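Local structure of P450 epoxidase (Sorangium cellulosum, 1Q5D) at residues E79-M90 against T179-L187. The protein is a haem-containing member of the cytochrome P450 family, seen here with haem and EPB bound. Residues are numbered along the deposited sequence; the frame is centred on the assembly and turned at random.
Sequences EYSSAIPELSDM and TARALGVGL. With EPB (7,11-dihydroxy-8,8,10,12,16-pentamethyl-3-[1-methyl-2-(2-methyl-thiazol-4-yl)vinyl]-4,17-dioxabicyclo[14.1.0]heptadecane-5,9-dione), chain C.
A buried, mainly apolar contact, with one assigned hydrogen bond from Y80 to L183, packs the end of helix 77-82, the loop after it and the start of helix 88-93 against the C-terminal end of helix 169-182 and the turn that follows, at the wall of the EPB pocket. The Y80 hydroxyl donates to L183 O (2.5 Å), approaching a lone pair in the carbonyl plane, while that oxygen lies at the edge of the ring. With CG anti to the backbone N (chi1 -174°), the ring reaches across to the turn, where its CE1 meets L187 CB at 3.5 Å; K91 makes a cation-pi contact with the same ring. In the cytochrome P450 fold these pieces probably correspond to the region between helices B and C and the end of helix F, which commonly border the distal pocket; here M90, A180, L183 and G184 line the EPB pocket. A type I turn from A182 to V185 follows the helix, and I84 crosses V185 at about a right angle. L87 CD1 packs on A182 CB (3.6 Å) and also touches L183 CD2. Farther along, M90 SD and T179 CG2 meet tip to tip at 3.9 Å. The CD1 methyl of L183 makes van der Waals contact with EPB C27 and N26. EPB O14 donates a hydrogen bond to A180 O (2.6 Å).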
loop_
_atom_site.group_PDB
_atom_site.type_symbol
_atom_site.label_atom_id
_atom_site.label_comp_id
_atom_site.label_asym_id
_atom_site.label_seq_id
_atom_site.Cartn_x
_atom_site.Cartn_y
_atom_site.Cartn_z
ATOM N N GLU A 79 13.544 9.126 -19.351
ATOM C CA GLU A 79 13.055 10.202 -18.521
ATOM C C GLU A 79 12.856 9.679 -17.072
ATOM O O GLU A 79 13.221 10.356 -16.102
ATOM C CB GLU A 79 11.786 10.775 -19.167
ATOM C CG GLU A 79 10.931 11.676 -18.314
ATOM C CD GLU A 79 10.026 10.887 -17.402
ATOM O OE1 GLU A 79 10.296 10.914 -16.191
ATOM O OE2 GLU A 79 9.072 10.237 -17.891
ATOM N N TYR A 80 12.343 8.456 -16.927
ATOM C CA TYR A 80 12.069 7.914 -15.585
ATOM C C TYR A 80 13.322 7.576 -14.780
ATOM O O TYR A 80 13.428 7.948 -13.614
ATOM C CB TYR A 80 11.125 6.700 -15.616
ATOM C CG TYR A 80 10.735 6.249 -14.219
ATOM C CD1 TYR A 80 10.042 7.097 -13.371
ATOM C CD2 TYR A 80 11.086 4.994 -13.741
ATOM C CE1 TYR A 80 9.690 6.701 -12.081
ATOM C CE2 TYR A 80 10.734 4.583 -12.441
ATOM C CZ TYR A 80 10.035 5.443 -11.625
ATOM O OH TYR A 80 9.685 5.067 -10.332
ATOM N N SER A 81 14.259 6.859 -15.388
ATOM C CA SER A 81 15.503 6.501 -14.698
ATOM C C SER A 81 16.298 7.736 -14.304
ATOM O O SER A 81 17.007 7.732 -13.304
ATOM C CB SER A 81 16.366 5.582 -15.569
ATOM O OG SER A 81 15.801 4.290 -15.648
ATOM N N SER A 82 16.179 8.799 -15.086
ATOM C CA SER A 82 16.923 10.025 -14.801
ATOM C C SER A 82 16.299 10.854 -13.674
ATOM O O SER A 82 16.991 11.636 -13.019
ATOM C CB SER A 82 17.072 10.876 -16.069
ATOM O OG SER A 82 15.816 11.390 -16.501
ATOM N N ALA A 83 14.993 10.694 -13.458
ATOM C CA ALA A 83 14.308 11.422 -12.396
ATOM C C ALA A 83 14.724 10.883 -11.030
ATOM O O ALA A 83 14.794 9.671 -10.840
ATOM C CB ALA A 83 12.790 11.310 -12.554
ATOM N N ILE A 84 14.958 11.782 -10.084
ATOM C CA ILE A 84 15.337 11.399 -8.727
ATOM C C ILE A 84 16.446 10.347 -8.724
ATOM O O ILE A 84 16.218 9.185 -8.384
ATOM C CB ILE A 84 14.109 10.926 -7.910
ATOM C CG1 ILE A 84 12.871 11.778 -8.240
ATOM C CG2 ILE A 84 14.415 10.993 -6.415
ATOM C CD1 ILE A 84 12.833 13.128 -7.512
ATOM N N PRO A 85 17.643 10.770 -9.106
ATOM C CA PRO A 85 18.796 9.872 -9.245
ATOM C C PRO A 85 19.171 9.193 -7.936
ATOM O O PRO A 85 19.866 8.176 -7.974
ATOM C CB PRO A 85 19.926 10.809 -9.670
ATOM C CG PRO A 85 19.251 11.998 -10.214
ATOM C CD PRO A 85 17.971 12.165 -9.456
ATOM N N GLU A 86 18.727 9.764 -6.816
ATOM C CA GLU A 86 18.953 9.189 -5.490
ATOM C C GLU A 86 18.225 7.854 -5.345
ATOM O O GLU A 86 18.554 7.064 -4.456
ATOM C CB GLU A 86 18.456 10.149 -4.403
ATOM C CG GLU A 86 19.335 11.377 -4.184
ATOM C CD GLU A 86 19.038 12.501 -5.169
ATOM O OE1 GLU A 86 18.083 12.368 -5.976
ATOM O OE2 GLU A 86 19.768 13.523 -5.126
ATOM N N LEU A 87 17.240 7.615 -6.215
ATOM C CA LEU A 87 16.425 6.399 -6.172
ATOM C C LEU A 87 16.737 5.446 -7.341
ATOM O O LEU A 87 16.054 4.437 -7.533
ATOM C CB LEU A 87 14.931 6.762 -6.148
ATOM C CG LEU A 87 14.451 7.288 -4.783
ATOM C CD1 LEU A 87 12.974 7.685 -4.779
ATOM C CD2 LEU A 87 14.732 6.250 -3.694
ATOM N N SER A 88 17.773 5.772 -8.109
ATOM C CA SER A 88 18.150 4.998 -9.297
ATOM C C SER A 88 18.398 3.523 -8.960
ATOM O O SER A 88 17.894 2.620 -9.647
ATOM C CB SER A 88 19.402 5.594 -9.929
ATOM O OG SER A 88 19.664 5.001 -11.174
ATOM N N ASP A 89 19.193 3.290 -7.923
ATOM C CA ASP A 89 19.463 1.933 -7.457
ATOM C C ASP A 89 18.182 1.195 -7.058
ATOM O O ASP A 89 17.989 0.038 -7.411
ATOM C CB ASP A 89 20.429 1.965 -6.267
ATOM C CG ASP A 89 21.878 1.965 -6.702
ATOM O OD1 ASP A 89 22.761 1.993 -5.825
ATOM O OD2 ASP A 89 22.216 1.921 -7.905
ATOM N N MET A 90 17.312 1.867 -6.315
ATOM C CA MET A 90 16.067 1.242 -5.873
ATOM C C MET A 90 15.160 0.871 -7.039
ATOM O O MET A 90 14.441 -0.129 -6.991
ATOM C CB MET A 90 15.301 2.137 -4.913
ATOM C CG MET A 90 14.146 1.396 -4.267
ATOM S SD MET A 90 13.092 2.389 -3.240
ATOM C CE MET A 90 14.154 2.621 -1.821
ATOM N N THR A 179 9.584 8.493 -0.238
ATOM C CA THR A 179 10.027 7.568 -1.267
ATOM C C THR A 179 8.867 7.131 -2.157
ATOM O O THR A 179 8.996 7.096 -3.376
ATOM C CB THR A 179 10.674 6.342 -0.626
ATOM O OG1 THR A 179 11.956 6.709 -0.088
ATOM C CG2 THR A 179 10.997 5.308 -1.676
ATOM N N ALA A 180 7.742 6.787 -1.542
ATOM C CA ALA A 180 6.592 6.327 -2.320
ATOM C C ALA A 180 6.123 7.390 -3.333
ATOM O O ALA A 180 5.831 7.061 -4.503
ATOM C CB ALA A 180 5.465 5.880 -1.402
ATOM N N ARG A 181 6.081 8.652 -2.896
ATOM C CA ARG A 181 5.761 9.786 -3.782
ATOM C C ARG A 181 6.847 10.038 -4.823
ATOM O O ARG A 181 6.547 10.292 -5.998
ATOM C CB ARG A 181 5.592 11.073 -2.972
ATOM C CG ARG A 181 4.291 11.199 -2.202
ATOM C CD ARG A 181 4.241 12.451 -1.334
ATOM N NE ARG A 181 2.886 12.892 -1.040
ATOM C CZ ARG A 181 2.335 12.819 0.163
ATOM N NH1 ARG A 181 3.021 12.303 1.182
ATOM N NH2 ARG A 181 1.094 13.239 0.347
ATOM N N ALA A 182 8.106 10.005 -4.388
ATOM C CA ALA A 182 9.223 10.309 -5.276
ATOM C C ALA A 182 9.309 9.303 -6.415
ATOM O O ALA A 182 9.692 9.644 -7.537
ATOM C CB ALA A 182 10.545 10.343 -4.503
ATOM N N LEU A 183 8.981 8.049 -6.115
ATOM C CA LEU A 183 9.001 7.012 -7.139
ATOM C C LEU A 183 7.975 7.297 -8.235
ATOM O O LEU A 183 8.018 6.699 -9.314
ATOM C CB LEU A 183 8.739 5.630 -6.514
ATOM C CG LEU A 183 9.942 5.016 -5.790
ATOM C CD1 LEU A 183 9.541 3.693 -5.102
ATOM C CD2 LEU A 183 11.162 4.823 -6.691
ATOM N N GLY A 184 7.050 8.205 -7.962
ATOM C CA GLY A 184 6.060 8.574 -8.962
ATOM C C GLY A 184 6.478 9.696 -9.905
ATOM O O GLY A 184 5.793 9.942 -10.906
ATOM N N VAL A 185 7.570 10.389 -9.578
ATOM C CA VAL A 185 8.021 11.546 -10.364
ATOM C C VAL A 185 8.503 11.058 -11.710
ATOM O O VAL A 185 9.437 10.255 -11.800
ATOM C CB VAL A 185 9.158 12.344 -9.663
ATOM C CG1 VAL A 185 9.704 13.464 -10.592
ATOM C CG2 VAL A 185 8.672 12.952 -8.356
ATOM N N GLY A 186 7.832 11.515 -12.760
ATOM C CA GLY A 186 8.180 11.110 -14.104
ATOM C C GLY A 186 7.443 9.859 -14.548
ATOM O O GLY A 186 7.574 9.444 -15.697
ATOM N N LEU A 187 6.679 9.255 -13.636
ATOM C CA LEU A 187 5.961 8.014 -13.920
ATOM C C LEU A 187 4.468 8.279 -13.919
ATOM O O LEU A 187 3.782 7.931 -14.867
ATOM C CB LEU A 187 6.285 6.938 -12.877
ATOM C CG LEU A 187 5.748 5.511 -13.101
ATOM C CD1 LEU A 187 4.240 5.473 -13.056
ATOM C CD2 LEU A 187 6.240 4.897 -14.393
HETATM O O16 EPB C . 3.206 3.745 -2.580
HETATM C C51 EPB C . -0.318 0.552 -3.349
HETATM O O41 EPB C . 1.450 -1.121 -2.214
HETATM C C5 EPB C . 0.906 -0.279 -3.223
HETATM C C4 EPB C . 2.295 0.015 -2.437
HETATM C C16 EPB C . 3.417 3.358 -3.669
HETATM O O1 EPB C . 3.980 2.136 -4.005
HETATM C C2 EPB C . 4.462 1.118 -2.947
HETATM C C3 EPB C . 3.565 -0.176 -3.077
HETATM C C20 EPB C . 5.963 0.877 -3.389
HETATM C C21 EPB C . 6.828 2.093 -3.096
HETATM C C22 EPB C . 6.401 -0.289 -3.945
HETATM C C23 EPB C . 7.705 -0.713 -4.457
HETATM N N26 EPB C . 8.515 0.220 -5.081
HETATM C C25 EPB C . 9.672 -0.345 -5.514
HETATM C C27 EPB C . 10.679 0.504 -6.187
HETATM C C24 EPB C . 8.212 -1.957 -4.450
HETATM S S1 EPB C . 9.751 -1.986 -5.199
HETATM C C15 EPB C . 3.062 4.234 -4.897
HETATM C C14 EPB C . 4.164 4.284 -6.050
HETATM O O14 EPB C . 5.344 4.650 -5.355
HETATM C C13 EPB C . 3.813 5.199 -7.350
HETATM C C29 EPB C . 3.677 6.689 -6.881
HETATM C C30 EPB C . 4.990 5.188 -8.323
HETATM C C12 EPB C . 2.404 4.761 -8.044
HETATM O O12 EPB C . 1.437 5.583 -8.132
HETATM C C11 EPB C . 2.096 3.334 -8.646
HETATM C C28 EPB C . 1.515 3.620 -10.052
HETATM C C10 EPB C . 1.489 2.505 -7.553
HETATM O O10 EPB C . 0.123 2.952 -7.285
HETATM C C9 EPB C . 1.511 1.070 -8.040
HETATM C C91 EPB C . 2.892 0.640 -8.201
HETATM C C8 EPB C . 1.018 0.057 -7.065
HETATM C C7 EPB C . 0.654 0.598 -5.621
HETATM C C6 EPB C . 1.621 -0.356 -4.736
#